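Local coordinates for protein polyphosphate kinase (Porphyromonas gingivalis, PDB 2O8R) that probably catalyses the reversible transfer of the terminal phosphate of ATP onto a growing inorganic polyphosphate chain, with magnesium as cofactor, at residues R268-G273 against N299-Q304; E363-P368 against E391-S396; N483-H488 against F506-V511; T588-M593 against E647-D652. The protein carries 3 engineered substitutions. All blocks are in the same frame, centred on the assembly; numbering follows the deposited sequence.

Interaction 1 of 4, residues R268-G273 against N299-Q304; sequences RFMYDG and NYVNLQ
Met270 and Val301 meet through methyl groups, and Asp272 meets Asn299 through polar ends, so this small contact combines an apolar touch with a weak polar one along a strand inside the sheet. The selenomethionine at Met270 reaches across as an extended chain: CG lies anti to the backbone N (chi1 -178°), and the later torsions stay near 180°, carrying the terminal methyl away from the strand 268-272. Its CE stops 3.9 Å from Val301 CG1, and the two side chains run past each other in opposite directions. Val301 offers this branch because CG1 lies beside its own backbone N, anti to the carbonyl carbon.

At the far end of the strand the approach is different. Asn299 starts out pointing away, yet with CG anti to its backbone N (chi1 -157°) the amide turns back and lies alongside the Asp272 carboxylate, both pointing the same way. Asn299 ND2 gives a weak, bent hydrogen bond of 3.4 Å to Asp272 OD1. The two planes are twisted 69° apart, so carboxylate and amide do not pair flat against each other. Asp272 OD1 also receives a weak bond from Arg274 N, just beyond the segment, which ties the carboxylate to its own turn. A bound sulfate, probably from the crystallisation liquor, lies about 3 Å from the Met270 side chain.

The strand 268-272 runs between strands 225-235 and 294-297 in the sheet of the middle domain, while 299-304, the loop that follows 294-297, crosses to helix 83-112, where Asn299 and Tyr300 both touch Tyr103.

Interaction 2 of 4, residues E363-P368 against E391-S396; sequences EAAISP and EAAAQS
Ala365 and Ala393 lie where two helices come close enough for their backbones almost to touch, and small side chains make this possible. The CA atoms of Ala365 and Ala393 are 4.3 Å apart. Ala393 CB rests on Ala365 CA at 4.1 Å, while Ala365 CB meets both Ala393 CB and, at 4.3 Å, Ala392 CB. The single methyl of Ala365 thus sits against two successive residues of the facing helix, and this is the tight part of the contact.

Toward the helix ends the fit is looser. The exposed Ser396, the first residue to leave helical geometry after 391-395, brings its CB to 3.7 Å from Ala365 O and its OG to a similar distance without a bond being formed. That carbonyl, at the end of its own helix, is instead taken by Lys398 NZ. Ile366, also exposed within the assembly, turns its side chain away and packs on Ile366 of the second subunit, which also touches Ala392.

On the inner side Ala364 and Ala393 both press on Ile373, so helices 355-365 and 385-395 lie side by side over strand 370-377; helix 385-395 forms the beta-alpha-beta crossover from that strand to the parallel strand 399-404.

Interaction 3 of 4, residues N483-H488 against F506-V511; sequences NTDIVH and FSRLLV
Asp485 and Arg508 face each other in the C-terminal half of the chain, built of two phospholipase D-like domains, where the opening turn of helix 484-497 packs on the chain that leads into strand 510-511. The first shell is mostly carbon. Asp485 CB lies 3.7 Å from Arg508 CG and nearly as close to Ser507 CB, so the aspartate stem rests on two neighbouring residues. At its end Asp485 OD2 forms a long salt bridge with Arg508 NE, 3.6 Å apart, and the carboxylate and guanidinium planes are inclined by 48°. Arg508 arrives there because its chain is bent by the second torsion (chi2 -80°), laying the aliphatic part across Asp485 before the charged end. Nearer the backbone of the arginine, Ile486 CD1 touches Arg508 CB at 3.9 Å, the two side chains crossing at about a right angle, and Ile486 also packs on Cys631 and Leu461.

The second shell fixes both partners. One turn further along the helix, Asp489 accepts the backbone N-H groups of Ser507, Arg508 and Leu509, which holds the incoming chain against the helix. The helix itself is begun by Asn483 at the N-cap position, whose side-chain oxygen OD1 takes a weak bond from Asp485 N. The same atom, Asn483 OD1, receives a second and much straighter one from Ile486 N, at 3.1 Å and with an N-H...O angle of 164°.

Interaction 4 of 4, residues T588-M593 against E647-D652; sequences TRLVDM and EIQLRD
Gln649 and Leu590 carry the centre of this buried contact, in which helix 636-651 lies against segment 588-593 in the second phospholipase D-like domain. The helix joins strand 629-632 to strand 657-659 of one sheet, and side chains from its last turn and from the residue after it reach across to 588-593. Gln649 comes first. Its chain runs out extended from CG and crosses that of Leu590 at about a right angle, Gln649 NE2 lying 3.7 Å from Leu590 CD2. The amide is not held by that apolar touch: NE2 gives a hydrogen bond to Glu596 and OE1 receives one from Lys542, which together set the rotation of the group. Since Leu590 is about 6 Å from Arg570, side chain to side chain, the packing lies close to a predicted ATP-binding residue.

Leu650 begins by pointing away from the strand, yet its end comes nearer, bringing CD2 to 4.0 Å from Thr588 OG1, a hydroxyl that has its polar partner in Lys668.

Beyond the helical turn, Asp652 turns in again with CG anti to the backbone N (chi1 -176°). Its OD2 accepts the backbone N-H groups of Ile654, Lys655 and Ala656, the first of them closing an Asx turn, and OD1 takes that of Ala678. Asp592 OD2 lies 5.2 Å from Asp652 OD1, a like-charge pair probably eased by Lys655 and Arg677, which form salt bridges with Asp592. Leu590 crosses Asp652 at about a right angle too, its other methyl, CD1, resting 4.0 Å from Asp652 OD1.

In the fold
Read from the N terminus, the four contacts follow one another in series, none nested in or crossing another. Interaction 1 closes the excursion through helix 277-283 and strand 294-297 within the middle domain. Interaction 2 closes a shorter one, through strand 370-377, in the first C-terminal domain. Interaction 3 spans the rest of helix 484-497 and joins that domain to the next, and interaction 4 closes the longest loop, 53 residues, inside the second. Interactions 3 and 4 both reach the same mixed sheet, their centres 31 Å apart. Interaction 1 lies across the chain's centre from interactions 2 and 3, 52 Å from interaction 2 and 51 Å from interaction 3, centre to centre.

Interaction 1 of 4, residues R268-G273 against N299-Q304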
loop_
_atom_site.group_PDB
_atom_site.type_symbol
_atom_site.label_atom_id
_atom_site.label_comp_id
_atom_site.label_asym_id
_atom_site.label_seq_id
_atom_site.Cartn_x
_atom_site.Cartn_y
_atom_site.Cartn_z
ATOM N N ARG A 268 -15.439 21.445 -9.404
ATOM C CA ARG A 268 -15.171 21.402 -10.826
ATOM C C ARG A 268 -16.051 20.332 -11.464
ATOM O O ARG A 268 -16.305 19.287 -10.856
ATOM C CB ARG A 268 -13.688 21.082 -11.041
ATOM C CG ARG A 268 -13.182 21.252 -12.451
ATOM C CD ARG A 268 -11.672 21.441 -12.481
ATOM N NE ARG A 268 -10.927 20.234 -12.135
ATOM C CZ ARG A 268 -9.599 20.147 -12.158
ATOM N NH1 ARG A 268 -8.871 21.198 -12.502
ATOM N NH2 ARG A 268 -8.995 19.013 -11.840
ATOM N N PHE A 269 -16.547 20.614 -12.665
ATOM C CA PHE A 269 -17.097 19.573 -13.529
ATOM C C PHE A 269 -16.553 19.767 -14.936
ATOM O O PHE A 269 -16.942 20.685 -15.646
ATOM C CB PHE A 269 -18.626 19.558 -13.526
ATOM C CG PHE A 269 -19.216 18.431 -14.335
ATOM C CD1 PHE A 269 -19.471 17.203 -13.746
ATOM C CD2 PHE A 269 -19.498 18.595 -15.692
ATOM C CE1 PHE A 269 -20.003 16.158 -14.492
ATOM C CE2 PHE A 269 -20.026 17.563 -16.439
ATOM C CZ PHE A 269 -20.278 16.337 -15.842
HETATM N N MSE A 270 -15.655 18.883 -15.334
HETATM C CA MSE A 270 -14.874 19.062 -16.542
HETATM C C MSE A 270 -15.309 18.035 -17.574
HETATM O O MSE A 270 -15.559 16.879 -17.235
HETATM C CB MSE A 270 -13.405 18.886 -16.179
HETATM C CG MSE A 270 -12.397 19.082 -17.283
HETATM SE SE MSE A 270 -10.717 18.457 -16.540
HETATM C CE MSE A 270 -9.568 18.444 -18.122
ATOM N N TYR A 271 -15.411 18.454 -18.831
ATOM C CA TYR A 271 -15.908 17.560 -19.873
ATOM C C TYR A 271 -15.335 17.899 -21.233
ATOM O O TYR A 271 -14.946 19.039 -21.485
ATOM C CB TYR A 271 -17.438 17.590 -19.939
ATOM C CG TYR A 271 -18.012 18.954 -20.241
ATOM C CD1 TYR A 271 -18.308 19.328 -21.545
ATOM C CD2 TYR A 271 -18.261 19.869 -19.220
ATOM C CE1 TYR A 271 -18.833 20.572 -21.831
ATOM C CE2 TYR A 271 -18.781 21.122 -19.493
ATOM C CZ TYR A 271 -19.065 21.470 -20.802
ATOM O OH TYR A 271 -19.587 22.713 -21.085
ATOM N N ASP A 272 -15.302 16.890 -22.098
ATOM C CA ASP A 272 -14.839 17.019 -23.469
ATOM C C ASP A 272 -15.727 18.002 -24.228
ATOM O O ASP A 272 -16.922 17.776 -24.395
ATOM C CB ASP A 272 -14.812 15.624 -24.114
ATOM C CG ASP A 272 -15.037 15.646 -25.613
ATOM O OD1 ASP A 272 -14.412 16.462 -26.327
ATOM O OD2 ASP A 272 -15.836 14.808 -26.076
ATOM N N GLY A 273 -15.113 19.092 -24.682
ATOM C CA GLY A 273 -15.813 20.243 -25.260
ATOM C C GLY A 273 -16.756 20.017 -26.431
ATOM O O GLY A 273 -17.596 20.870 -26.720
ATOM N N ASN A 299 -10.077 16.397 -25.219
ATOM C CA ASN A 299 -10.696 15.106 -25.480
ATOM C C ASN A 299 -10.347 13.992 -24.487
ATOM O O ASN A 299 -11.051 12.979 -24.421
ATOM C CB ASN A 299 -10.354 14.673 -26.896
ATOM C CG ASN A 299 -11.339 13.707 -27.440
ATOM O OD1 ASN A 299 -11.100 12.503 -27.432
ATOM N ND2 ASN A 299 -12.475 14.216 -27.908
ATOM N N TYR A 300 -9.257 14.179 -23.737
ATOM C CA TYR A 300 -8.870 13.261 -22.656
ATOM C C TYR A 300 -8.737 14.011 -21.339
ATOM O O TYR A 300 -8.090 15.056 -21.287
ATOM C CB TYR A 300 -7.559 12.538 -22.976
ATOM C CG TYR A 300 -7.630 11.736 -24.241
ATOM C CD1 TYR A 300 -8.167 10.454 -24.241
ATOM C CD2 TYR A 300 -7.181 12.269 -25.448
ATOM C CE1 TYR A 300 -8.247 9.710 -25.419
ATOM C CE2 TYR A 300 -7.258 11.541 -26.623
ATOM C CZ TYR A 300 -7.786 10.261 -26.603
ATOM O OH TYR A 300 -7.857 9.539 -27.768
ATOM N N VAL A 301 -9.360 13.481 -20.287
ATOM C CA VAL A 301 -9.323 14.115 -18.973
ATOM C C VAL A 301 -8.575 13.277 -17.933
ATOM O O VAL A 301 -8.224 12.118 -18.173
ATOM C CB VAL A 301 -10.742 14.451 -18.442
ATOM C CG1 VAL A 301 -11.485 15.357 -19.420
ATOM C CG2 VAL A 301 -11.540 13.193 -18.156
ATOM N N ASN A 302 -8.345 13.881 -16.774
ATOM C CA ASN A 302 -7.612 13.245 -15.686
ATOM C C ASN A 302 -6.207 12.855 -16.109
ATOM O O ASN A 302 -5.735 11.756 -15.818
ATOM C CB ASN A 302 -8.359 12.029 -15.166
ATOM C CG ASN A 302 -8.260 11.894 -13.683
ATOM O OD1 ASN A 302 -8.987 12.560 -12.941
ATOM N ND2 ASN A 302 -7.371 11.019 -13.226
ATOM N N LEU A 303 -5.536 13.777 -16.789
ATOM C CA LEU A 303 -4.270 13.465 -17.415
ATOM C C LEU A 303 -3.086 13.395 -16.456
ATOM O O LEU A 303 -1.947 13.313 -16.897
ATOM C CB LEU A 303 -3.990 14.430 -18.551
ATOM C CG LEU A 303 -4.809 14.133 -19.796
ATOM C CD1 LEU A 303 -4.569 15.235 -20.806
ATOM C CD2 LEU A 303 -4.412 12.792 -20.369
ATOM N N GLN A 304 -3.348 13.408 -15.152
ATOM C CA GLN A 304 -2.287 13.197 -14.183
ATOM C C GLN A 304 -1.854 11.747 -14.260
ATOM O O GLN A 304 -0.780 11.387 -13.769
ATOM C CB GLN A 304 -2.730 13.546 -12.766
ATOM C CG GLN A 304 -4.116 13.035 -12.372
ATOM C CD GLN A 304 -5.165 14.100 -12.584
ATOM O OE1 GLN A 304 -5.380 14.554 -13.703
ATOM N NE2 GLN A 304 -5.801 14.533 -11.506
#

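Interaction 2 of 4, residues E363-P368 against E391-S396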
loop_
_atom_site.group_PDB
_atom_site.type_symbol
_atom_site.label_atom_id
_atom_site.label_comp_id
_atom_site.label_asym_id
_atom_site.label_seq_id
_atom_site.Cartn_x
_atom_site.Cartn_y
_atom_site.Cartn_z
ATOM N N GLU A 363 22.979 3.072 14.761
ATOM C CA GLU A 363 24.121 3.125 15.674
ATOM C C GLU A 363 23.599 3.346 17.068
ATOM O O GLU A 363 23.857 2.538 17.957
ATOM C CB GLU A 363 25.126 4.224 15.291
ATOM C CG GLU A 363 26.122 3.739 14.260
ATOM C CD GLU A 363 27.300 4.665 14.026
ATOM O OE1 GLU A 363 27.489 5.645 14.784
ATOM O OE2 GLU A 363 28.045 4.399 13.057
ATOM N N ALA A 364 22.823 4.420 17.228
ATOM C CA ALA A 364 22.229 4.806 18.510
ATOM C C ALA A 364 21.412 3.693 19.152
ATOM O O ALA A 364 21.326 3.617 20.378
ATOM C CB ALA A 364 21.366 6.049 18.339
ATOM N N ALA A 365 20.820 2.838 18.323
ATOM C CA ALA A 365 19.957 1.775 18.816
ATOM C C ALA A 365 20.730 0.821 19.717
ATOM O O ALA A 365 20.310 0.541 20.837
ATOM C CB ALA A 365 19.317 1.026 17.664
ATOM N N ILE A 366 21.880 0.360 19.240
ATOM C CA ILE A 366 22.663 -0.630 19.976
ATOM C C ILE A 366 23.814 -0.039 20.804
ATOM O O ILE A 366 24.663 -0.781 21.302
ATOM C CB ILE A 366 23.191 -1.748 19.046
ATOM C CG1 ILE A 366 24.046 -1.166 17.924
ATOM C CG2 ILE A 366 22.032 -2.564 18.480
ATOM C CD1 ILE A 366 25.018 -2.169 17.328
ATOM N N SER A 367 23.837 1.283 20.963
ATOM C CA SER A 367 24.858 1.915 21.792
ATOM C C SER A 367 24.448 2.048 23.253
ATOM O O SER A 367 23.428 2.660 23.557
ATOM C CB SER A 367 25.233 3.295 21.265
ATOM O OG SER A 367 25.871 4.037 22.297
ATOM N N PRO A 368 25.270 1.497 24.163
ATOM C CA PRO A 368 25.151 1.656 25.616
ATOM C C PRO A 368 25.069 3.109 26.101
ATOM O O PRO A 368 24.452 3.373 27.136
ATOM C CB PRO A 368 26.446 1.025 26.145
ATOM C CG PRO A 368 27.339 0.868 24.945
ATOM C CD PRO A 368 26.408 0.634 23.812
ATOM N N GLU A 391 12.109 1.226 16.620
ATOM C CA GLU A 391 11.564 0.066 17.320
ATOM C C GLU A 391 12.672 -0.719 18.025
ATOM O O GLU A 391 12.560 -1.019 19.216
ATOM C CB GLU A 391 10.778 -0.841 16.369
ATOM C CG GLU A 391 9.364 -0.349 16.069
ATOM C CD GLU A 391 8.453 -1.421 15.485
ATOM O OE1 GLU A 391 8.792 -2.622 15.576
ATOM O OE2 GLU A 391 7.386 -1.061 14.938
ATOM N N ALA A 392 13.745 -1.018 17.291
ATOM C CA ALA A 392 14.941 -1.639 17.859
ATOM C C ALA A 392 15.422 -0.922 19.123
ATOM O O ALA A 392 15.747 -1.560 20.128
ATOM C CB ALA A 392 16.069 -1.680 16.816
ATOM N N ALA A 393 15.456 0.407 19.063
ATOM C CA ALA A 393 15.959 1.211 20.160
ATOM C C ALA A 393 15.051 1.107 21.371
ATOM O O ALA A 393 15.529 0.965 22.496
ATOM C CB ALA A 393 16.105 2.649 19.731
ATOM N N ALA A 394 13.742 1.163 21.134
ATOM C CA ALA A 394 12.756 1.094 22.215
ATOM C C ALA A 394 12.753 -0.285 22.861
ATOM O O ALA A 394 12.528 -0.416 24.065
ATOM C CB ALA A 394 11.380 1.443 21.705
ATOM N N GLN A 395 13.032 -1.303 22.052
ATOM C CA GLN A 395 13.165 -2.665 22.538
ATOM C C GLN A 395 14.484 -2.856 23.270
ATOM O O GLN A 395 14.599 -3.731 24.124
ATOM C CB GLN A 395 13.034 -3.652 21.389
ATOM C CG GLN A 395 11.624 -3.691 20.801
ATOM C CD GLN A 395 11.576 -4.337 19.431
ATOM O OE1 GLN A 395 12.484 -5.077 19.042
ATOM N NE2 GLN A 395 10.508 -4.068 18.692
ATOM N N SER A 396 15.470 -2.021 22.947
ATOM C CA SER A 396 16.736 -1.994 23.672
ATOM C C SER A 396 16.654 -1.139 24.919
ATOM O O SER A 396 17.687 -0.766 25.477
ATOM C CB SER A 396 17.858 -1.458 22.790
ATOM O OG SER A 396 18.780 -2.480 22.471
#

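Interaction 3 of 4, residues N483-H488 against F506-V511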
loop_
_atom_site.group_PDB
_atom_site.type_symbol
_atom_site.label_atom_id
_atom_site.label_comp_id
_atom_site.label_asym_id
_atom_site.label_seq_id
_atom_site.Cartn_x
_atom_site.Cartn_y
_atom_site.Cartn_z
ATOM N N ASN A 483 26.859 20.244 18.781
ATOM C CA ASN A 483 26.966 21.516 19.471
ATOM C C ASN A 483 26.109 21.561 20.718
ATOM O O ASN A 483 24.919 21.284 20.660
ATOM C CB ASN A 483 26.561 22.626 18.522
ATOM C CG ASN A 483 26.653 23.993 19.146
ATOM O OD1 ASN A 483 25.879 24.339 20.035
ATOM N ND2 ASN A 483 27.582 24.797 18.654
ATOM N N THR A 484 26.717 21.929 21.843
ATOM C CA THR A 484 26.038 21.811 23.130
ATOM C C THR A 484 24.888 22.825 23.301
ATOM O O THR A 484 23.933 22.555 24.011
ATOM C CB THR A 484 27.024 21.822 24.351
ATOM O OG1 THR A 484 27.379 23.165 24.677
ATOM C CG2 THR A 484 28.313 20.986 24.088
ATOM N N ASP A 485 24.962 23.971 22.630
ATOM C CA ASP A 485 23.868 24.940 22.679
ATOM C C ASP A 485 22.651 24.504 21.872
ATOM O O ASP A 485 21.512 24.637 22.335
ATOM C CB ASP A 485 24.334 26.306 22.207
ATOM C CG ASP A 485 25.211 26.998 23.224
ATOM O OD1 ASP A 485 25.612 26.337 24.209
ATOM O OD2 ASP A 485 25.498 28.200 23.038
ATOM N N ILE A 486 22.901 23.990 20.668
ATOM C CA ILE A 486 21.837 23.464 19.826
ATOM C C ILE A 486 21.239 22.235 20.483
ATOM O O ILE A 486 20.015 22.111 20.581
ATOM C CB ILE A 486 22.327 23.057 18.419
ATOM C CG1 ILE A 486 23.247 24.114 17.808
ATOM C CG2 ILE A 486 21.134 22.798 17.498
ATOM C CD1 ILE A 486 22.530 25.229 17.118
ATOM N N VAL A 487 22.099 21.328 20.941
ATOM C CA VAL A 487 21.624 20.034 21.436
ATOM C C VAL A 487 20.749 20.272 22.651
ATOM O O VAL A 487 19.810 19.513 22.912
ATOM C CB VAL A 487 22.774 19.047 21.741
ATOM C CG1 VAL A 487 22.363 18.008 22.798
ATOM C CG2 VAL A 487 23.255 18.364 20.456
ATOM N N HIS A 488 21.029 21.367 23.349
ATOM C CA HIS A 488 20.291 21.701 24.546
ATOM C C HIS A 488 18.960 22.333 24.162
ATOM O O HIS A 488 17.931 22.113 24.809
ATOM C CB HIS A 488 21.101 22.651 25.437
ATOM C CG HIS A 488 20.414 22.985 26.720
ATOM N ND1 HIS A 488 19.557 24.057 26.849
ATOM C CD2 HIS A 488 20.418 22.359 27.919
ATOM C CE1 HIS A 488 19.068 24.080 28.076
ATOM N NE2 HIS A 488 19.571 23.057 28.742
ATOM N N PHE A 506 15.918 29.888 24.241
ATOM C CA PHE A 506 16.862 29.099 23.455
ATOM C C PHE A 506 18.157 29.874 23.173
ATOM O O PHE A 506 18.125 31.092 23.004
ATOM C CB PHE A 506 16.184 28.598 22.167
ATOM C CG PHE A 506 14.876 27.893 22.415
ATOM C CD1 PHE A 506 14.844 26.525 22.643
ATOM C CD2 PHE A 506 13.680 28.602 22.456
ATOM C CE1 PHE A 506 13.644 25.875 22.893
ATOM C CE2 PHE A 506 12.471 27.956 22.704
ATOM C CZ PHE A 506 12.455 26.598 22.923
ATOM N N SER A 507 19.288 29.166 23.135
ATOM C CA SER A 507 20.608 29.790 22.930
ATOM C C SER A 507 20.862 30.225 21.496
ATOM O O SER A 507 21.343 31.327 21.251
ATOM C CB SER A 507 21.747 28.853 23.353
ATOM O OG SER A 507 21.550 28.342 24.654
ATOM N N ARG A 508 20.582 29.337 20.551
ATOM C CA ARG A 508 20.907 29.594 19.153
ATOM C C ARG A 508 19.720 29.274 18.271
ATOM O O ARG A 508 19.568 29.849 17.200
ATOM C CB ARG A 508 22.084 28.736 18.706
ATOM C CG ARG A 508 23.299 28.778 19.618
ATOM C CD ARG A 508 24.125 30.002 19.371
ATOM N NE ARG A 508 25.512 29.801 19.765
ATOM C CZ ARG A 508 26.520 30.552 19.332
ATOM N NH1 ARG A 508 26.292 31.549 18.486
ATOM N NH2 ARG A 508 27.756 30.299 19.741
ATOM N N LEU A 509 18.881 28.356 18.740
ATOM C CA LEU A 509 17.741 27.872 17.970
ATOM C C LEU A 509 16.638 28.916 17.841
ATOM O O LEU A 509 16.437 29.724 18.739
ATOM C CB LEU A 509 17.182 26.623 18.640
ATOM C CG LEU A 509 16.228 25.739 17.853
ATOM C CD1 LEU A 509 16.931 25.282 16.588
ATOM C CD2 LEU A 509 15.733 24.564 18.717
ATOM N N LEU A 510 15.924 28.896 16.725
ATOM C CA LEU A 510 14.761 29.759 16.562
ATOM C C LEU A 510 13.489 28.949 16.450
ATOM O O LEU A 510 13.327 28.187 15.499
ATOM C CB LEU A 510 14.891 30.592 15.301
ATOM C CG LEU A 510 16.110 31.482 15.191
ATOM C CD1 LEU A 510 15.926 32.366 13.974
ATOM C CD2 LEU A 510 16.238 32.307 16.451
ATOM N N VAL A 511 12.588 29.126 17.409
ATOM C CA VAL A 511 11.297 28.436 17.398
ATOM C C VAL A 511 10.127 29.409 17.211
ATOM O O VAL A 511 10.104 30.492 17.784
ATOM C CB VAL A 511 11.095 27.598 18.667
ATOM C CG1 VAL A 511 9.878 26.699 18.527
ATOM C CG2 VAL A 511 12.339 26.747 18.941
#

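Interaction 4 of 4, residues T588-M593 against E647-D652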
loop_
_atom_site.group_PDB
_atom_site.type_symbol
_atom_site.label_atom_id
_atom_site.label_comp_id
_atom_site.label_asym_id
_atom_site.label_seq_id
_atom_site.Cartn_x
_atom_site.Cartn_y
_atom_site.Cartn_z
ATOM N N THR A 588 13.815 35.193 -7.966
ATOM C CA THR A 588 14.093 34.047 -8.802
ATOM C C THR A 588 13.229 32.864 -8.399
ATOM O O THR A 588 13.196 32.470 -7.234
ATOM C CB THR A 588 15.571 33.672 -8.732
ATOM O OG1 THR A 588 16.349 34.800 -9.155
ATOM C CG2 THR A 588 15.877 32.469 -9.620
ATOM N N ARG A 589 12.503 32.328 -9.368
ATOM C CA ARG A 589 11.855 31.049 -9.202
ATOM C C ARG A 589 12.659 29.984 -9.939
ATOM O O ARG A 589 12.838 30.052 -11.158
ATOM C CB ARG A 589 10.449 31.103 -9.749
ATOM C CG ARG A 589 9.812 29.762 -9.955
ATOM C CD ARG A 589 8.448 29.962 -10.561
ATOM N NE ARG A 589 7.538 30.469 -9.552
ATOM C CZ ARG A 589 6.491 31.243 -9.800
ATOM N NH1 ARG A 589 6.215 31.613 -11.040
ATOM N NH2 ARG A 589 5.725 31.648 -8.797
ATOM N N LEU A 590 13.159 29.014 -9.181
ATOM C CA LEU A 590 13.849 27.877 -9.755
ATOM C C LEU A 590 12.964 26.643 -9.682
ATOM O O LEU A 590 12.623 26.184 -8.591
ATOM C CB LEU A 590 15.171 27.623 -9.027
ATOM C CG LEU A 590 15.968 26.444 -9.588
ATOM C CD1 LEU A 590 16.311 26.676 -11.056
ATOM C CD2 LEU A 590 17.223 26.182 -8.749
ATOM N N VAL A 591 12.587 26.136 -10.851
ATOM C CA VAL A 591 11.858 24.874 -11.005
ATOM C C VAL A 591 12.642 24.001 -11.984
ATOM O O VAL A 591 12.997 24.443 -13.081
ATOM C CB VAL A 591 10.432 25.107 -11.546
ATOM C CG1 VAL A 591 9.845 23.839 -12.185
ATOM C CG2 VAL A 591 9.541 25.631 -10.453
ATOM N N ASP A 592 12.922 22.774 -11.562
ATOM C CA ASP A 592 13.681 21.802 -12.328
ATOM C C ASP A 592 13.159 20.425 -11.871
ATOM O O ASP A 592 12.115 20.343 -11.209
ATOM C CB ASP A 592 15.168 21.972 -12.011
ATOM C CG ASP A 592 16.103 21.470 -13.123
ATOM O OD1 ASP A 592 15.652 20.821 -14.090
ATOM O OD2 ASP A 592 17.325 21.724 -13.017
HETATM N N MSE A 593 13.878 19.354 -12.204
HETATM C CA MSE A 593 13.441 17.999 -11.866
HETATM C C MSE A 593 13.254 17.724 -10.367
HETATM O O MSE A 593 12.299 17.046 -9.976
HETATM C CB MSE A 593 14.403 16.979 -12.448
HETATM C CG MSE A 593 13.818 15.588 -12.482
HETATM SE SE MSE A 593 15.048 14.256 -13.166
HETATM C CE MSE A 593 13.717 13.085 -13.992
ATOM N N GLU A 647 24.705 30.546 -4.598
ATOM C CA GLU A 647 25.291 31.335 -5.675
ATOM C C GLU A 647 25.183 30.576 -6.964
ATOM O O GLU A 647 24.795 31.142 -7.989
ATOM C CB GLU A 647 26.748 31.700 -5.389
ATOM C CG GLU A 647 26.901 32.901 -4.474
ATOM C CD GLU A 647 28.332 33.142 -4.074
ATOM O OE1 GLU A 647 29.239 32.726 -4.831
ATOM O OE2 GLU A 647 28.549 33.750 -3.003
ATOM N N ILE A 648 25.491 29.282 -6.915
ATOM C CA ILE A 648 25.209 28.425 -8.069
ATOM C C ILE A 648 23.750 28.576 -8.520
ATOM O O ILE A 648 23.483 28.743 -9.707
ATOM C CB ILE A 648 25.523 26.959 -7.793
ATOM C CG1 ILE A 648 26.991 26.819 -7.387
ATOM C CG2 ILE A 648 25.194 26.122 -9.015
ATOM C CD1 ILE A 648 27.481 25.408 -7.245
ATOM N N GLN A 649 22.807 28.555 -7.581
ATOM C CA GLN A 649 21.419 28.720 -7.982
ATOM C C GLN A 649 21.185 30.076 -8.660
ATOM O O GLN A 649 20.535 30.138 -9.704
ATOM C CB GLN A 649 20.439 28.457 -6.829
ATOM C CG GLN A 649 20.532 27.046 -6.252
ATOM C CD GLN A 649 19.251 26.587 -5.568
ATOM O OE1 GLN A 649 18.513 27.387 -4.992
ATOM N NE2 GLN A 649 18.983 25.285 -5.631
ATOM N N LEU A 650 21.751 31.146 -8.105
ATOM C CA LEU A 650 21.546 32.499 -8.664
ATOM C C LEU A 650 22.277 32.717 -9.976
ATOM O O LEU A 650 22.046 33.719 -10.650
ATOM C CB LEU A 650 21.970 33.584 -7.677
ATOM C CG LEU A 650 21.064 33.803 -6.473
ATOM C CD1 LEU A 650 21.742 34.819 -5.588
ATOM C CD2 LEU A 650 19.650 34.254 -6.892
ATOM N N ARG A 651 23.152 31.773 -10.322
ATOM C CA ARG A 651 23.937 31.818 -11.548
ATOM C C ARG A 651 23.258 31.013 -12.661
ATOM O O ARG A 651 23.598 31.191 -13.842
ATOM C CB ARG A 651 25.346 31.277 -11.281
ATOM C CG ARG A 651 26.443 31.780 -12.218
ATOM C CD ARG A 651 27.795 31.113 -11.910
ATOM N NE ARG A 651 28.055 31.078 -10.470
ATOM C CZ ARG A 651 28.859 30.204 -9.872
ATOM N NH1 ARG A 651 29.496 29.285 -10.589
ATOM N NH2 ARG A 651 29.023 30.242 -8.557
ATOM N N ASP A 652 22.303 30.145 -12.278
ATOM C CA ASP A 652 21.540 29.303 -13.220
ATOM C C ASP A 652 20.952 30.089 -14.372
ATOM O O ASP A 652 20.110 30.966 -14.165
ATOM C CB ASP A 652 20.387 28.583 -12.515
ATOM C CG ASP A 652 19.631 27.606 -13.444
ATOM O OD1 ASP A 652 19.648 26.402 -13.157
ATOM O OD2 ASP A 652 19.027 28.017 -14.461
#